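PDB 7LUU: subclass B3 metallo-beta-lactamase from Sphingobium indicum, which probably hydrolyses the beta-lactam ring of antibiotics, using two zinc ions held in its active site. Local coordinates for residues L152-H157 against W170-L176. Sequence-based numbering, arbitrary orientation.
Sequences LRAGAH and WPAVSRL
At the C-terminal end of helix 146-154, Leu152 and Gly155 are bound by the irregular chain 170-176, whose last residue begins edge strand 176-178 of the seven-stranded sheet. Gly155, with positive phi, turns the chain out of the helix, and its O accepts a hydrogen bond from Trp170 N at 2.8 Å. One turn back, Leu152 O accepts one from Val173 N at 2.9 Å, the donor standing 40° out of the carbonyl plane, and the same oxygen also accepts a hydrogen bond from a water that donates to Pro171 O as well. The turn then runs across one face of the Trp170 indole: Gly155 CA lies 4.0 Å from the centroid of the five-membered ring and Ala156 CA 3.9 Å from that of the six-membered ring. A chi1 of 43° sets Trp170 CG between its own N and carbonyl carbon, so that one face of the ring lies against this backbone. The far edge of the indole meets His157 in a T-shaped pair, Trp170 CH2 3.5 Å above the imidazole plane. Toward the start of strand 176-178, Leu176 CD2 touches Leu152 CD1 at 3.7 Å. His157 ND1 is hydrogen-bonded to Asp161 OD2, and its ring meets that of zinc ligand His124 at about 70° between planes. Held by indole edge and Asp161, the imidazole is probably restrained in its rotation, which would link the helix end to the surroundings of His124.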
loop_
_atom_site.group_PDB
_atom_site.type_symbol
_atom_site.label_atom_id
_atom_site.label_comp_id
_atom_site.label_asym_id
_atom_site.label_seq_id
_atom_site.Cartn_x
_atom_site.Cartn_y
_atom_site.Cartn_z
ATOM N N LEU A 152 8.206 8.940 3.442
ATOM C CA LEU A 152 8.674 8.787 2.060
ATOM C C LEU A 152 9.822 9.741 1.780
ATOM O O LEU A 152 10.762 9.380 1.086
ATOM C CB LEU A 152 7.506 9.036 1.077
ATOM C CG LEU A 152 6.389 7.971 1.129
ATOM C CD1 LEU A 152 5.250 8.427 0.185
ATOM C CD2 LEU A 152 6.917 6.600 0.675
ATOM N N ARG A 153 9.745 10.964 2.316
ATOM C CA ARG A 153 10.787 11.973 2.101
ATOM C C ARG A 153 12.069 11.540 2.741
ATOM O O ARG A 153 13.180 11.819 2.214
ATOM C CB ARG A 153 10.373 13.319 2.726
ATOM C CG ARG A 153 9.340 14.107 1.985
ATOM C CD ARG A 153 9.037 15.527 2.641
ATOM N NE ARG A 153 7.755 15.995 2.157
ATOM C CZ ARG A 153 6.630 16.009 2.871
ATOM N NH1 ARG A 153 5.503 16.456 2.304
ATOM N NH2 ARG A 153 6.640 15.587 4.136
ATOM N N ALA A 154 11.935 10.840 3.865
ATOM C CA ALA A 154 13.139 10.416 4.581
ATOM C C ALA A 154 13.730 9.141 4.024
ATOM O O ALA A 154 14.977 8.935 4.151
ATOM C CB ALA A 154 12.831 10.216 6.060
ATOM N N GLY A 155 12.913 8.252 3.474
ATOM C CA GLY A 155 13.388 6.904 3.129
ATOM C C GLY A 155 13.959 6.177 4.329
ATOM O O GLY A 155 14.938 5.419 4.194
ATOM N N ALA A 156 13.345 6.365 5.498
ATOM C CA ALA A 156 13.819 5.754 6.733
ATOM C C ALA A 156 12.658 5.729 7.727
ATOM O O ALA A 156 11.674 6.459 7.552
ATOM C CB ALA A 156 14.993 6.535 7.342
ATOM N N HIS A 157 12.800 4.921 8.765
ATOM C CA HIS A 157 11.732 4.796 9.769
ATOM C C HIS A 157 11.578 6.041 10.625
ATOM O O HIS A 157 12.562 6.571 11.179
ATOM C CB HIS A 157 12.021 3.626 10.761
ATOM C CG HIS A 157 12.044 2.258 10.120
ATOM N ND1 HIS A 157 10.902 1.580 9.751
ATOM C CD2 HIS A 157 13.085 1.460 9.777
ATOM C CE1 HIS A 157 11.230 0.385 9.264
ATOM N NE2 HIS A 157 12.546 0.287 9.274
ATOM N N TRP A 170 16.113 3.493 2.473
ATOM C CA TRP A 170 15.657 3.064 1.161
ATOM C C TRP A 170 15.424 4.313 0.314
ATOM O O TRP A 170 15.512 5.433 0.857
ATOM C CB TRP A 170 14.391 2.185 1.267
ATOM C CG TRP A 170 13.328 2.670 2.247
ATOM C CD1 TRP A 170 12.223 3.424 1.940
ATOM C CD2 TRP A 170 13.297 2.405 3.635
ATOM N NE1 TRP A 170 11.481 3.621 3.101
ATOM C CE2 TRP A 170 12.168 3.047 4.156
ATOM C CE3 TRP A 170 14.187 1.700 4.520
ATOM C CZ2 TRP A 170 11.835 2.993 5.528
ATOM C CZ3 TRP A 170 13.840 1.633 5.904
ATOM C CH2 TRP A 170 12.681 2.299 6.378
ATOM N N PRO A 171 15.189 4.183 -0.999
ATOM C CA PRO A 171 15.139 5.373 -1.872
ATOM C C PRO A 171 14.138 6.416 -1.374
ATOM O O PRO A 171 12.932 6.135 -1.191
ATOM C CB PRO A 171 14.739 4.783 -3.241
ATOM C CG PRO A 171 15.352 3.329 -3.164
ATOM C CD PRO A 171 15.099 2.912 -1.765
ATOM N N ALA A 172 14.601 7.654 -1.231
ATOM C CA ALA A 172 13.736 8.730 -0.763
ATOM C C ALA A 172 12.976 9.370 -1.919
ATOM O O ALA A 172 13.431 9.398 -3.060
ATOM C CB ALA A 172 14.532 9.811 -0.024
ATOM N N VAL A 173 11.801 9.909 -1.600
ATOM C CA VAL A 173 10.926 10.520 -2.586
ATOM C C VAL A 173 10.835 12.000 -2.279
ATOM O O VAL A 173 10.593 12.378 -1.134
ATOM C CB VAL A 173 9.500 9.912 -2.484
ATOM C CG1 VAL A 173 8.478 10.593 -3.470
ATOM C CG2 VAL A 173 9.517 8.448 -2.699
ATOM N N SER A 174 10.832 12.814 -3.313
ATOM C CA SER A 174 10.714 14.239 -3.068
ATOM C C SER A 174 9.438 14.834 -3.631
ATOM O O SER A 174 8.954 15.827 -3.088
ATOM C CB SER A 174 11.936 14.982 -3.651
ATOM O OG SER A 174 12.262 14.482 -4.944
ATOM N N ARG A 175 8.855 14.241 -4.681
ATOM C CA ARG A 175 7.780 14.894 -5.450
ATOM C C ARG A 175 6.475 14.348 -4.884
ATOM O O ARG A 175 5.982 13.318 -5.377
ATOM C CB ARG A 175 7.871 14.576 -6.950
ATOM C CG ARG A 175 6.797 15.263 -7.855
ATOM C CD ARG A 175 6.802 14.722 -9.286
ATOM N NE ARG A 175 8.088 14.895 -9.971
ATOM C CZ ARG A 175 8.756 13.929 -10.618
ATOM N NH1 ARG A 175 8.267 12.684 -10.725
ATOM N NH2 ARG A 175 9.935 14.245 -11.212
ATOM N N LEU A 176 5.892 15.071 -3.891
ATOM C CA LEU A 176 4.893 14.497 -2.968
ATOM C C LEU A 176 3.673 15.385 -2.830
ATOM O O LEU A 176 3.788 16.614 -2.663
ATOM C CB LEU A 176 5.436 14.329 -1.565
ATOM C CG LEU A 176 6.322 13.091 -1.443
ATOM C CD1 LEU A 176 7.306 13.262 -0.343
ATOM C CD2 LEU A 176 5.484 11.898 -1.144
HETATM O O HOH W 1 10.850 6.594 0.634
HETATM O O HOH W 2 13.545 13.505 -0.103
HETATM O O HOH W 3 4.202 17.907 0.289
HETATM O O HOH W 4 16.981 7.269 2.258
#